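Local structure of Ras-interacting protein 1 (Homo sapiens, 5KHO) at residues V18-L26 with A120-R128. The protein binds GTPases and regulates their signaling in endothelial cells, as required for blood vessel formation and tubulogenesis. Numbering follows the deposited sequence.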
loop_
_atom_site.group_PDB
_atom_site.type_symbol
_atom_site.label_atom_id
_atom_site.label_comp_id
_atom_site.label_asym_id
_atom_site.label_seq_id
_atom_site.Cartn_x
_atom_site.Cartn_y
_atom_site.Cartn_z
ATOM N N VAL B 18 15.423 8.508 -4.659
ATOM C CA VAL B 18 15.493 7.899 -5.988
ATOM C C VAL B 18 14.464 6.776 -6.121
ATOM O O VAL B 18 14.193 6.056 -5.156
ATOM C CB VAL B 18 16.929 7.442 -6.388
ATOM C CG1 VAL B 18 17.887 8.625 -6.350
ATOM C CG2 VAL B 18 17.454 6.311 -5.508
ATOM N N LEU B 19 13.880 6.656 -7.311
ATOM C CA LEU B 19 12.913 5.603 -7.588
ATOM C C LEU B 19 13.394 4.757 -8.749
ATOM O O LEU B 19 13.617 5.292 -9.833
ATOM C CB LEU B 19 11.538 6.193 -7.916
ATOM C CG LEU B 19 10.887 7.244 -7.012
ATOM C CD1 LEU B 19 9.606 7.741 -7.667
ATOM C CD2 LEU B 19 10.598 6.721 -5.610
ATOM N N LYS B 20 13.574 3.452 -8.505
ATOM C CA LYS B 20 13.792 2.463 -9.576
ATOM C C LYS B 20 12.509 2.321 -10.410
ATOM O O LYS B 20 11.478 1.921 -9.884
ATOM C CB LYS B 20 14.191 1.074 -9.037
ATOM C CG LYS B 20 14.765 0.984 -7.632
ATOM C CD LYS B 20 16.270 0.874 -7.627
ATOM C CE LYS B 20 16.790 0.352 -6.300
ATOM N NZ LYS B 20 16.838 -1.138 -6.269
ATOM N N ILE B 21 12.578 2.675 -11.692
ATOM C CA ILE B 21 11.470 2.502 -12.640
ATOM C C ILE B 21 11.800 1.267 -13.475
ATOM O O ILE B 21 12.736 1.299 -14.287
ATOM C CB ILE B 21 11.267 3.760 -13.545
ATOM C CG1 ILE B 21 10.431 4.834 -12.856
ATOM C CG2 ILE B 21 10.465 3.436 -14.791
ATOM C CD1 ILE B 21 11.070 5.512 -11.669
ATOM N N PHE B 22 11.062 0.178 -13.263
ATOM C CA PHE B 22 11.396 -1.095 -13.917
ATOM C C PHE B 22 10.888 -1.141 -15.339
ATOM O O PHE B 22 9.721 -0.851 -15.607
ATOM C CB PHE B 22 10.921 -2.311 -13.110
ATOM C CG PHE B 22 11.781 -2.616 -11.918
ATOM C CD1 PHE B 22 11.791 -1.766 -10.793
ATOM C CD2 PHE B 22 12.598 -3.747 -11.908
ATOM C CE1 PHE B 22 12.599 -2.044 -9.691
ATOM C CE2 PHE B 22 13.402 -4.033 -10.797
ATOM C CZ PHE B 22 13.399 -3.183 -9.688
ATOM N N GLY B 23 11.795 -1.476 -16.249
ATOM C CA GLY B 23 11.481 -1.589 -17.674
ATOM C C GLY B 23 11.259 -3.035 -18.033
ATOM O O GLY B 23 12.076 -3.638 -18.747
ATOM N N ALA B 24 10.158 -3.582 -17.502
ATOM C CA ALA B 24 9.692 -4.945 -17.770
ATOM C C ALA B 24 9.489 -5.106 -19.281
ATOM O O ALA B 24 8.397 -4.855 -19.806
ATOM C CB ALA B 24 8.408 -5.236 -16.987
ATOM N N GLY B 25 10.583 -5.479 -19.955
ATOM C CA GLY B 25 10.659 -5.584 -21.412
ATOM C C GLY B 25 10.344 -4.322 -22.202
ATOM O O GLY B 25 9.190 -4.087 -22.572
ATOM N N LEU B 26 11.364 -3.503 -22.445
ATOM C CA LEU B 26 11.280 -2.416 -23.432
ATOM C C LEU B 26 12.547 -2.434 -24.279
ATOM O O LEU B 26 12.489 -2.404 -25.511
ATOM C CB LEU B 26 11.097 -1.041 -22.771
ATOM C CG LEU B 26 9.939 -0.720 -21.818
ATOM C CD1 LEU B 26 10.186 0.631 -21.153
ATOM C CD2 LEU B 26 8.582 -0.746 -22.513
ATOM N N ALA B 120 6.368 -8.458 -2.806
ATOM C CA ALA B 120 7.305 -7.465 -3.311
ATOM C C ALA B 120 6.542 -6.350 -4.039
ATOM O O ALA B 120 5.387 -6.535 -4.437
ATOM C CB ALA B 120 8.325 -8.123 -4.227
ATOM N N ARG B 121 7.193 -5.196 -4.197
ATOM C CA ARG B 121 6.581 -4.031 -4.806
ATOM C C ARG B 121 7.627 -3.178 -5.522
ATOM O O ARG B 121 8.638 -2.794 -4.921
ATOM C CB ARG B 121 5.874 -3.224 -3.736
ATOM C CG ARG B 121 5.218 -1.956 -4.213
ATOM C CD ARG B 121 5.009 -1.019 -3.048
ATOM N NE ARG B 121 4.147 0.102 -3.400
ATOM C CZ ARG B 121 4.037 1.218 -2.681
ATOM N NH1 ARG B 121 4.743 1.373 -1.561
ATOM N NH2 ARG B 121 3.222 2.186 -3.082
ATOM N N ARG B 122 7.368 -2.894 -6.800
ATOM C CA ARG B 122 8.237 -2.063 -7.623
ATOM C C ARG B 122 7.424 -1.165 -8.554
ATOM O O ARG B 122 6.276 -1.487 -8.873
ATOM C CB ARG B 122 9.222 -2.928 -8.426
ATOM C CG ARG B 122 8.620 -3.688 -9.600
ATOM C CD ARG B 122 9.578 -4.726 -10.144
ATOM N NE ARG B 122 9.084 -5.299 -11.397
ATOM C CZ ARG B 122 9.726 -6.210 -12.129
ATOM N NH1 ARG B 122 9.182 -6.642 -13.256
ATOM N NH2 ARG B 122 10.905 -6.697 -11.750
ATOM N N PHE B 123 8.020 -0.045 -8.973
ATOM C CA PHE B 123 7.447 0.797 -10.012
ATOM C C PHE B 123 7.800 0.240 -11.385
ATOM O O PHE B 123 8.945 -0.124 -11.628
ATOM C CB PHE B 123 7.942 2.239 -9.903
ATOM C CG PHE B 123 7.159 3.085 -8.943
ATOM C CD1 PHE B 123 5.798 3.311 -9.134
ATOM C CD2 PHE B 123 7.793 3.686 -7.854
ATOM C CE1 PHE B 123 5.084 4.100 -8.240
ATOM C CE2 PHE B 123 7.087 4.478 -6.962
ATOM C CZ PHE B 123 5.730 4.687 -7.154
ATOM N N GLU B 124 6.809 0.173 -12.273
ATOM C CA GLU B 124 7.004 -0.313 -13.642
ATOM C C GLU B 124 6.644 0.748 -14.691
ATOM O O GLU B 124 5.730 1.561 -14.484
ATOM C CB GLU B 124 6.220 -1.610 -13.878
ATOM C CG GLU B 124 6.820 -2.843 -13.193
ATOM C CD GLU B 124 6.035 -4.141 -13.419
ATOM O OE1 GLU B 124 4.827 -4.102 -13.751
ATOM O OE2 GLU B 124 6.633 -5.226 -13.244
ATOM N N LEU B 125 7.391 0.755 -15.798
ATOM C CA LEU B 125 7.032 1.572 -16.950
ATOM C C LEU B 125 6.402 0.673 -17.995
ATOM O O LEU B 125 7.040 -0.266 -18.478
ATOM C CB LEU B 125 8.253 2.256 -17.545
ATOM C CG LEU B 125 8.150 3.681 -18.104
ATOM C CD1 LEU B 125 9.004 3.766 -19.361
ATOM C CD2 LEU B 125 6.735 4.173 -18.376
ATOM N N ARG B 126 5.145 0.950 -18.328
ATOM C CA ARG B 126 4.399 0.122 -19.276
ATOM C C ARG B 126 3.629 0.934 -20.309
ATOM O O ARG B 126 3.288 2.102 -20.068
ATOM C CB ARG B 126 3.430 -0.799 -18.532
ATOM C CG ARG B 126 4.076 -2.002 -17.866
ATOM C CD ARG B 126 3.001 -2.849 -17.222
ATOM N NE ARG B 126 3.552 -3.865 -16.334
ATOM C CZ ARG B 126 3.911 -5.086 -16.714
ATOM N NH1 ARG B 126 3.799 -5.465 -17.985
ATOM N NH2 ARG B 126 4.393 -5.930 -15.813
ATOM N N GLY B 127 3.361 0.315 -21.461
ATOM C CA GLY B 127 2.377 0.848 -22.393
ATOM C C GLY B 127 1.050 0.984 -21.665
ATOM O O GLY B 127 0.624 0.049 -20.971
ATOM N N ARG B 128 0.417 2.153 -21.800
ATOM C CA ARG B 128 -0.841 2.470 -21.110
ATOM C C ARG B 128 -1.960 1.443 -21.325
ATOM O O ARG B 128 -2.653 1.099 -20.373
ATOM C CB ARG B 128 -1.321 3.873 -21.471
ATOM C CG ARG B 128 -2.290 4.463 -20.466
ATOM C CD ARG B 128 -2.292 5.975 -20.580
ATOM N NE ARG B 128 -2.638 6.613 -19.312
ATOM C CZ ARG B 128 -1.755 7.057 -18.422
ATOM N NH1 ARG B 128 -2.176 7.631 -17.301
ATOM N NH2 ARG B 128 -0.454 6.936 -18.644
#
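One face of the Phe-22 ring carries the side chain of Arg-122: CD lies 3.6 Å from the ring centroid and almost on its normal, a CH-pi contact. The guanidinium lies beyond the CG-CD2 side of the ring, over Phe-22 CB, its plane 21° from the ring plane, while Phe-123 O stands at the ring edge. Arg-122 reaches this position because its CG sits between the backbone N and carbonyl carbon (chi1 74°) and the chain then runs extended to NE. In the guanidinium plane, NE and NH1 grip one oxygen of Glu-124 side-on, Arg-122 NH1 to Glu-124 OE2 measuring 2.9 Å on the anti lone pair. Arg-126 takes OE1 in the same two-nitrogen fashion, but from above the carboxylate plane (NH2 to Glu-124 OE1, 2.8 Å); Ala-24 CB lies over one face of its guanidinium, and Glu-130 pairs with NH1. With an alanine in place of Arg-122, the CD packing on Phe-22 and both donors to OE2 are gone, which would probably leave that oxygen without its mate and the carboxylate freer to turn.

Beneath this layer the backbones pair in parallel. Phe-22 N donates to Phe-123 O (2.7 Å), and Leu-125 N to Phe-22 O (2.8 Å, N-H...O 171°), so Phe-22 bonds to residues on either side of Glu-124. On the other sheet face, Ile-21 CG2 packs on Leu-125 CB at 3.7 Å and Leu-19 CD1 approaches Phe-123 CE2 at 4.2 Å, beside helix 106-112.

Strands 18-22 and 120-127 are the central parallel pair of the ubiquitin-like Ras-associating domain. Their chemistry is two-sided: apolar packing on the Leu-125 face, and on the Glu-124 face the carboxylate of a buried residue, its charge probably balanced by two arginines, one of them laying its CD over the Phe-22 ring.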